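Helix-turn-helix transcriptional regulator (Pseudomonas aeruginosa, PDB 5XHX) probably binds DNA as a quorum-sensing transcriptional regulator of the LuxR family, this chain being its ligand-binding domain without the DNA-binding helix-turn-helix part. Local coordinates at residues Glu14-Gly17 with Lys18-Ala22; Leu48-Asp52 with Ser53-Ile57; Pro72-Ser75 with Arg76-Gly80; Phe100-Ala103 with Asp104-Glu108. All coordinates share one frame; numbering follows the deposited sequence.

Contact 1: Glu14-Gly17 with Lys18-Ala22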
# COMPACT_ATOMS: atom_id res chain seq x y z
N GLU A 14 9.81 7.84 -2.28
CA GLU A 14 8.83 8.73 -2.91
C GLU A 14 8.08 8.02 -4.03
O GLU A 14 6.87 8.25 -4.20
CB GLU A 14 9.51 10.01 -3.42
CG GLU A 14 9.53 11.10 -2.34
CD GLU A 14 10.25 12.38 -2.75
OE1 GLU A 14 10.90 12.42 -3.82
OE2 GLU A 14 10.16 13.35 -1.97
N SER A 15 8.76 7.15 -4.78
CA SER A 15 8.06 6.34 -5.78
C SER A 15 7.01 5.46 -5.12
O SER A 15 5.87 5.37 -5.57
CB SER A 15 9.05 5.46 -6.55
OG SER A 15 9.84 6.24 -7.42
N LEU A 16 7.40 4.79 -4.03
CA LEU A 16 6.44 3.96 -3.32
C LEU A 16 5.26 4.78 -2.82
O LEU A 16 4.11 4.34 -2.90
CB LEU A 16 7.16 3.24 -2.18
CG LEU A 16 6.32 2.28 -1.33
CD1 LEU A 16 5.63 1.23 -2.21
CD2 LEU A 16 7.21 1.63 -0.28
N GLY A 17 5.52 5.98 -2.30
CA GLY A 17 4.42 6.80 -1.80
C GLY A 17 3.44 7.19 -2.90
O GLY A 17 2.23 7.16 -2.70
N LYS A 18 3.96 7.55 -4.07
CA LYS A 18 3.11 7.90 -5.21
C LYS A 18 2.28 6.70 -5.67
O LYS A 18 1.13 6.87 -6.11
CB LYS A 18 4.01 8.44 -6.33
CG LYS A 18 3.44 8.48 -7.74
CD LYS A 18 4.58 8.75 -8.76
CE LYS A 18 4.06 8.87 -10.19
NZ LYS A 18 2.71 9.49 -10.21
N LEU A 19 2.82 5.50 -5.57
CA LEU A 19 2.09 4.29 -5.96
C LEU A 19 0.98 3.99 -4.96
O LEU A 19 -0.17 3.74 -5.35
CB LEU A 19 3.08 3.13 -6.05
CG LEU A 19 2.53 1.75 -6.35
CD1 LEU A 19 1.81 1.76 -7.69
CD2 LEU A 19 3.71 0.77 -6.36
N LEU A 20 1.30 4.05 -3.66
CA LEU A 20 0.30 3.82 -2.63
C LEU A 20 -0.79 4.88 -2.65
O LEU A 20 -1.95 4.58 -2.34
CB LEU A 20 0.98 3.78 -1.25
CG LEU A 20 1.95 2.62 -1.09
CD1 LEU A 20 2.61 2.60 0.29
CD2 LEU A 20 1.21 1.30 -1.37
N GLU A 21 -0.45 6.11 -3.00
CA GLU A 21 -1.41 7.17 -3.06
C GLU A 21 -2.42 6.98 -4.19
O GLU A 21 -3.55 7.38 -4.11
CB GLU A 21 -0.66 8.49 -3.19
CG GLU A 21 -1.48 9.72 -3.10
CD GLU A 21 -2.11 9.92 -1.74
OE1 GLU A 21 -3.29 10.28 -1.70
OE2 GLU A 21 -1.44 9.70 -0.73
N ALA A 22 -1.99 6.31 -5.25
CA ALA A 22 -2.80 6.04 -6.43
C ALA A 22 -3.74 4.86 -6.25
O ALA A 22 -4.53 4.57 -7.15
CB ALA A 22 -1.90 5.78 -7.64

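Contact 2: Leu48-Asp52 with Ser53-Ile57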
# COMPACT_ATOMS: atom_id res chain seq x y z
N LEU A 48 -6.40 -7.20 -15.69
CA LEU A 48 -7.64 -7.87 -16.05
C LEU A 48 -7.92 -8.99 -15.06
O LEU A 48 -7.03 -9.47 -14.37
CB LEU A 48 -7.60 -8.40 -17.50
CG LEU A 48 -6.63 -9.51 -17.96
CD1 LEU A 48 -6.90 -9.90 -19.45
CD2 LEU A 48 -5.14 -9.11 -17.81
N ILE A 49 -9.18 -9.42 -15.03
CA ILE A 49 -9.60 -10.55 -14.21
C ILE A 49 -10.08 -11.66 -15.13
O ILE A 49 -11.03 -11.47 -15.91
CB ILE A 49 -10.68 -10.15 -13.20
CG1 ILE A 49 -10.14 -9.04 -12.27
CG2 ILE A 49 -11.15 -11.37 -12.42
CD1 ILE A 49 -11.22 -8.42 -11.34
N PHE A 50 -9.40 -12.80 -15.08
CA PHE A 50 -9.84 -14.02 -15.75
C PHE A 50 -10.81 -14.78 -14.84
O PHE A 50 -10.75 -14.68 -13.61
CB PHE A 50 -8.65 -14.92 -16.08
CG PHE A 50 -7.73 -14.38 -17.15
CD1 PHE A 50 -8.22 -13.87 -18.34
CD2 PHE A 50 -6.35 -14.41 -16.95
CE1 PHE A 50 -7.35 -13.40 -19.33
CE2 PHE A 50 -5.47 -13.94 -17.93
CZ PHE A 50 -5.96 -13.45 -19.13
N SER A 51 -11.69 -15.55 -15.46
CA SER A 51 -12.67 -16.35 -14.73
C SER A 51 -13.20 -17.42 -15.68
O SER A 51 -12.64 -17.66 -16.75
CB SER A 51 -13.79 -15.47 -14.19
OG SER A 51 -14.66 -15.06 -15.24
N ASP A 52 -14.31 -18.05 -15.28
CA ASP A 52 -14.98 -18.98 -16.18
C ASP A 52 -15.91 -18.28 -17.17
O ASP A 52 -16.52 -18.96 -18.00
CB ASP A 52 -15.77 -20.03 -15.37
CG ASP A 52 -14.87 -21.01 -14.64
OD1 ASP A 52 -13.67 -21.13 -14.99
OD2 ASP A 52 -15.36 -21.66 -13.71
N SER A 53 -16.02 -16.95 -17.12
CA SER A 53 -16.68 -16.21 -18.19
C SER A 53 -15.70 -15.26 -18.89
O SER A 53 -14.48 -15.45 -18.81
CB SER A 53 -17.90 -15.46 -17.65
OG SER A 53 -17.56 -14.59 -16.58
N SER A 54 -16.23 -14.27 -19.60
CA SER A 54 -15.38 -13.35 -20.36
C SER A 54 -14.41 -12.63 -19.42
O SER A 54 -14.78 -12.31 -18.28
CB SER A 54 -16.22 -12.30 -21.09
OG SER A 54 -16.79 -12.82 -22.28
N PRO A 55 -13.19 -12.33 -19.88
CA PRO A 55 -12.27 -11.51 -19.08
C PRO A 55 -12.82 -10.11 -18.86
O PRO A 55 -13.39 -9.51 -19.77
CB PRO A 55 -10.99 -11.45 -19.93
CG PRO A 55 -11.12 -12.56 -20.93
CD PRO A 55 -12.59 -12.76 -21.15
N LEU A 56 -12.61 -9.59 -17.66
CA LEU A 56 -12.94 -8.22 -17.33
C LEU A 56 -11.66 -7.39 -17.37
O LEU A 56 -10.75 -7.58 -16.55
CB LEU A 56 -13.61 -8.15 -15.96
CG LEU A 56 -13.98 -6.77 -15.42
CD1 LEU A 56 -14.88 -6.01 -16.41
CD2 LEU A 56 -14.68 -6.91 -14.07
N ILE A 57 -11.57 -6.48 -18.34
CA ILE A 57 -10.41 -5.62 -18.49
C ILE A 57 -10.59 -4.43 -17.56
O ILE A 57 -11.51 -3.62 -17.74
CB ILE A 57 -10.25 -5.16 -19.94
CG1 ILE A 57 -10.25 -6.36 -20.90
CG2 ILE A 57 -8.98 -4.31 -20.10
CD1 ILE A 57 -8.99 -7.17 -20.87
O HOH W 1 -13.71 -12.55 -15.86
O HOH W 2 -11.74 -14.97 -18.38

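Contact 3: Pro72-Ser75 with Arg76-Gly80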
# COMPACT_ATOMS: atom_id res chain seq x y z
N PRO A 72 -11.68 -3.02 -32.42
CA PRO A 72 -12.40 -4.30 -32.44
C PRO A 72 -11.57 -5.48 -31.96
O PRO A 72 -12.15 -6.54 -31.67
CB PRO A 72 -12.81 -4.46 -33.91
CG PRO A 72 -11.91 -3.50 -34.67
CD PRO A 72 -11.73 -2.35 -33.73
N LEU A 73 -10.24 -5.35 -31.88
CA LEU A 73 -9.41 -6.42 -31.34
C LEU A 73 -9.67 -6.64 -29.85
O LEU A 73 -9.54 -7.77 -29.38
CB LEU A 73 -7.93 -6.11 -31.55
CG LEU A 73 -7.27 -6.79 -32.73
CD1 LEU A 73 -5.80 -6.38 -32.80
CD2 LEU A 73 -7.43 -8.29 -32.58
N ILE A 74 -10.01 -5.59 -29.10
CA ILE A 74 -10.29 -5.76 -27.68
C ILE A 74 -11.56 -6.58 -27.50
O ILE A 74 -11.60 -7.53 -26.70
CB ILE A 74 -10.41 -4.40 -26.98
CG1 ILE A 74 -9.11 -3.59 -27.12
CG2 ILE A 74 -10.79 -4.60 -25.52
CD1 ILE A 74 -7.92 -4.19 -26.39
N SER A 75 -12.62 -6.24 -28.24
CA SER A 75 -13.86 -7.01 -28.19
C SER A 75 -13.62 -8.45 -28.61
O SER A 75 -14.16 -9.38 -27.99
CB SER A 75 -14.91 -6.34 -29.07
OG SER A 75 -16.06 -7.15 -29.16
N ARG A 76 -12.81 -8.67 -29.66
CA ARG A 76 -12.50 -10.04 -30.07
C ARG A 76 -11.79 -10.81 -28.97
O ARG A 76 -12.05 -12.00 -28.76
CB ARG A 76 -11.65 -10.05 -31.34
CG ARG A 76 -12.36 -9.56 -32.61
CD ARG A 76 -11.71 -10.21 -33.83
NE ARG A 76 -12.03 -11.63 -33.88
CZ ARG A 76 -11.31 -12.55 -34.50
NH1 ARG A 76 -10.19 -12.22 -35.14
NH2 ARG A 76 -11.71 -13.81 -34.47
N TYR A 77 -10.83 -10.16 -28.30
CA TYR A 77 -10.18 -10.80 -27.18
C TYR A 77 -11.21 -11.22 -26.14
O TYR A 77 -11.27 -12.39 -25.74
CB TYR A 77 -9.12 -9.86 -26.56
CG TYR A 77 -8.36 -10.51 -25.44
CD1 TYR A 77 -7.30 -11.35 -25.69
CD2 TYR A 77 -8.73 -10.29 -24.13
CE1 TYR A 77 -6.60 -11.96 -24.67
CE2 TYR A 77 -8.03 -10.90 -23.08
CZ TYR A 77 -6.98 -11.73 -23.36
OH TYR A 77 -6.30 -12.35 -22.34
N ILE A 78 -12.05 -10.28 -25.72
CA ILE A 78 -13.00 -10.53 -24.64
C ILE A 78 -14.00 -11.63 -25.01
O ILE A 78 -14.38 -12.45 -24.16
CB ILE A 78 -13.69 -9.22 -24.26
CG1 ILE A 78 -12.67 -8.28 -23.58
CG2 ILE A 78 -14.88 -9.46 -23.34
CD1 ILE A 78 -13.25 -6.91 -23.23
N THR A 79 -14.45 -11.67 -26.27
CA THR A 79 -15.52 -12.61 -26.63
C THR A 79 -14.99 -13.94 -27.15
O THR A 79 -15.78 -14.78 -27.58
CB THR A 79 -16.47 -12.01 -27.69
OG1 THR A 79 -15.74 -11.76 -28.90
CG2 THR A 79 -17.08 -10.73 -27.19
N GLY A 80 -13.68 -14.17 -27.11
CA GLY A 80 -13.22 -15.49 -27.51
C GLY A 80 -11.74 -15.72 -27.68
O GLY A 80 -11.24 -16.79 -27.33
O HOH W 3 -16.86 -9.52 -30.46

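Contact 4: Phe100-Ala103 with Asp104-Glu108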
# COMPACT_ATOMS: atom_id res chain seq x y z
N PHE A 100 4.47 -15.49 -14.07
CA PHE A 100 4.60 -16.35 -15.23
C PHE A 100 5.30 -15.60 -16.37
O PHE A 100 5.00 -14.44 -16.63
CB PHE A 100 3.22 -16.89 -15.66
CG PHE A 100 2.60 -17.81 -14.64
CD1 PHE A 100 3.00 -19.14 -14.53
CD2 PHE A 100 1.64 -17.35 -13.76
CE1 PHE A 100 2.44 -19.99 -13.58
CE2 PHE A 100 1.07 -18.19 -12.80
CZ PHE A 100 1.46 -19.50 -12.72
N HIS A 101 6.21 -16.30 -17.04
CA HIS A 101 6.95 -15.80 -18.18
C HIS A 101 6.52 -16.57 -19.42
O HIS A 101 6.45 -17.81 -19.39
CB HIS A 101 8.47 -15.95 -17.96
CG HIS A 101 9.32 -15.22 -18.95
ND1 HIS A 101 10.67 -15.47 -19.09
CD2 HIS A 101 9.02 -14.25 -19.85
CE1 HIS A 101 11.16 -14.69 -20.04
NE2 HIS A 101 10.19 -13.94 -20.51
N LEU A 102 6.22 -15.85 -20.50
CA LEU A 102 5.64 -16.41 -21.72
C LEU A 102 6.24 -17.75 -22.15
O LEU A 102 5.53 -18.75 -22.30
CB LEU A 102 5.77 -15.38 -22.86
CG LEU A 102 5.24 -15.88 -24.21
CD1 LEU A 102 3.70 -16.08 -24.13
CD2 LEU A 102 5.61 -14.92 -25.32
N ALA A 103 7.57 -17.78 -22.32
CA ALA A 103 8.23 -18.98 -22.84
C ALA A 103 7.97 -20.22 -22.00
O ALA A 103 7.97 -21.34 -22.53
CB ALA A 103 9.74 -18.75 -22.95
N ASP A 104 7.73 -20.06 -20.69
CA ASP A 104 7.51 -21.21 -19.82
C ASP A 104 6.10 -21.82 -19.93
O ASP A 104 5.89 -22.93 -19.42
CB ASP A 104 7.76 -20.82 -18.35
CG ASP A 104 9.23 -20.46 -18.07
OD1 ASP A 104 10.12 -20.99 -18.76
OD2 ASP A 104 9.48 -19.65 -17.15
N ILE A 105 5.14 -21.15 -20.57
CA ILE A 105 3.73 -21.54 -20.47
C ILE A 105 3.05 -21.76 -21.81
O ILE A 105 1.86 -22.07 -21.84
CB ILE A 105 2.92 -20.51 -19.65
CG1 ILE A 105 2.80 -19.20 -20.45
CG2 ILE A 105 3.55 -20.30 -18.26
CD1 ILE A 105 1.84 -18.18 -19.82
N VAL A 106 3.74 -21.58 -22.91
CA VAL A 106 3.10 -21.75 -24.21
C VAL A 106 2.98 -23.23 -24.57
O VAL A 106 3.76 -24.08 -24.11
CB VAL A 106 3.87 -20.97 -25.30
CG1 VAL A 106 3.62 -19.49 -25.16
CG2 VAL A 106 5.36 -21.28 -25.24
N SER A 107 1.97 -23.54 -25.38
CA SER A 107 1.94 -24.78 -26.13
C SER A 107 2.84 -24.64 -27.35
O SER A 107 3.32 -23.56 -27.68
CB SER A 107 0.52 -25.11 -26.58
OG SER A 107 -0.40 -24.99 -25.51
N GLU A 108 3.06 -25.76 -28.05
CA GLU A 108 3.91 -25.71 -29.23
C GLU A 108 3.22 -25.05 -30.42
O GLU A 108 3.88 -24.36 -31.21
CB GLU A 108 4.38 -27.12 -29.60
CG GLU A 108 5.52 -27.63 -28.72
CD GLU A 108 6.89 -27.19 -29.23
OE1 GLU A 108 7.91 -27.81 -28.83
OE2 GLU A 108 6.95 -26.24 -30.04
O HOH W 4 7.30 -18.75 -15.68
O HOH W 5 11.64 -17.44 -17.42

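Contact 1: Glu14-Gly17 with Lys18-Ala22
From Glu14 to Glu21 the two segments Glu14-Gly17 and Lys18-Ala22 run on as one alpha-helix, and four successive i to i+4 bonds tie the first turn to the second. Lys18 N reaches Glu14 O at 3.0 Å, and Leu19 N reaches Ser15 O at 3.1 Å. The straightest of the four is Leu20 N to Leu16 O, with an N-H...O angle of 171°. Glu21 N closes the series on Gly17 O at 2.9 Å. Ala22 N makes weak bonds to both Lys18 O and Leu19 O.

Among the side chains, Leu16 and Leu20 carry the contact, crossing at a slant one turn apart. Leu16 swings CG opposite its backbone N (chi1 -178°), and its CG comes 4.1 Å from Leu20 CD1; its own CD1 lies just as near Leu20 CG. Leu20 CG also comes 3.3 Å from Leu16 O. This side of helix 11-21 faces the second subunit of the dimer: Leu16 packs on Leu16, and Leu20 on Leu20, of that second subunit. Glu21 O accepts a hydrogen bond from Lys172 of the same neighbouring subunit. Leu19 serves another side, entering its own domain between Phe28, Ile31 and Leu32 of helix 28-36 and Trp165 and Leu169 of helix 153-173. Glu21 lays its CB 3.2 Å from Gly17 O. Lys18 keeps only its CB near the first turn, against Glu14 O, and its amine end leads off the helix.

Contact 2: Leu48-Asp52 with Ser53-Ile57
Leu48 and Ile57, a non-hydrogen-bonded pair, lie side by side and point the same way, their CD1 atoms 3.7 Å apart. Ile57 folds CG1 beside its backbone N (chi1 -53°), and a second bend at chi2 carries CD1 back against Leu48. Next to them Pro55 meets the Phe50 ring at a slant, its CB 4.0 Å from Phe50 CD1, while Leu48 CG lies over one face of that ring, toward its rim. Tyr77 of helix 72-81 packs on Leu48, Phe50 and Pro55, and Tyr88 meets Phe50 edge-to-face. Ile49 and Leu56 occupy the other face of the sheet.

Ile49 and Leu56 form a hydrogen-bonded pair with two bonds: Ile49 N gives to Leu56 O at 2.9 Å, and Leu56 N gives to Ile49 O at 3.0 Å. Outward, the turn is polar. Ser51 OG accepts from Ser53 N at 3.0 Å and donates to a water 2.8 Å away. That water in turn gives its hydrogens to Ile49 O and Ser54 O, and a second water links Ser51 N to Ser53 O. At the turn, Asp52 OD1 forms a salt bridge with Arg92. The whole is an antiparallel beta hairpin, with water bridging its loop, at one edge of the domain's five-stranded sheet.

Contact 3: Pro72-Ser75 with Arg76-Gly80
Ser75 and Thr79 meet through a carbonyl and a water. Ser75 O accepts the backbone N of Thr79 at 2.9 Å, and Thr79 OG1 lies 3.0 Å from the same oxygen, placed there by a chi1 of 63° that sets the hydroxyl between backbone N and carbonyl carbon. A water joins the two side chains, 2.8 Å from Ser75 OG and 3.0 Å from Thr79 OG1.

On another side Ile74 and Ile78 cross at a slant, CG2 of Ile74 being 4.1 Å from CD1 of Ile78. Ile78 CG1 also rests 3.4 Å from Ile74 O, close beside the bond from Ile78 N to that carbonyl. Arg76 CG lies 3.2 Å from Pro72 O, the acceptor of its own backbone N. Four backbone bonds, Arg76 N to Pro72 O, Tyr77 N to Leu73 O, Ile78 N to Ile74 O and Thr79 N to Ser75 O, make the regular i to i+4 ladder of helix 72-81, which widens into a pi-type turn at 77-80.

The next shell joins the helix to the rest of the domain. The ring of Tyr77 is buried, stacked with Tyr119, and its hydroxyl bonds to Asp85. Ile74 packs on Tyr119 and Tyr123 of helix 114-123 and on Phe60, and Leu73 joins it on Tyr123. The guanidinium of Arg76 leaves the helix for a salt bridge with Glu114. Just before Pro72, Asp71 OD1 accepts the backbone N-H of Leu73.

Contact 4: Phe100-Ala103 with Asp104-Glu108
Ile105 holds CG1 between its backbone N and carbonyl carbon (chi1 70°), which lays CG1 3.3 Å from Leu102 O and brings CG2 beside Phe100. There CG2 comes 3.9 Å from Phe100 CD1, the two side chains crossing at about a right angle. Leu102 extends CG opposite its backbone N (chi1 178°), and its CD1 meets Val106 CG1 at 3.6 Å.

Backbone bonds hold the chain in this curl. Asp104 N reaches His101 O at 2.9 Å and Ile105 N reaches Leu102 O at 3.0 Å, both i to i+3; Val106 N adds a weak bond to Leu102 O. Here strand 98-101, an edge strand of the sheet, leads directly into a short, weakly bonded helix at about 102-105. Two waters stitch the junction on its polar side, each donating to Asp104 OD2. One accepts from His101 N; the other sits in the plane of the His101 ring, at its edge, 2.8 Å from ND1. His101 NE2 bonds to Asp127 of the neighbouring strand, so the imidazole is held at both nitrogens. Phe87 of helix 86-92 packs on Phe100, Leu102 and Ile105.

In the fold
Contacts 1 and 3 each lie within a single helix, whereas contact 2 closes a hairpin and contact 4 joins a strand to a short helix. Contacts 1 and 2 are partly buried; contacts 3 and 4 lie at the surface. Contact 1 stands on the opposite side of the chain's centre from contacts 3 and 4, and among the four it alone touches the second subunit, through leucines and also through Glu14 and Glu21. Contacts 2 and 3 meet directly, by a probable hydrogen bond between Ser54 OG and Ile78 O and by packing of Tyr77 on Leu48 and Phe50. Contacts 2 and 4 both reach the sheet, at its two outermost strands. Bridging waters join polar groups in contacts 2, 3 and 4.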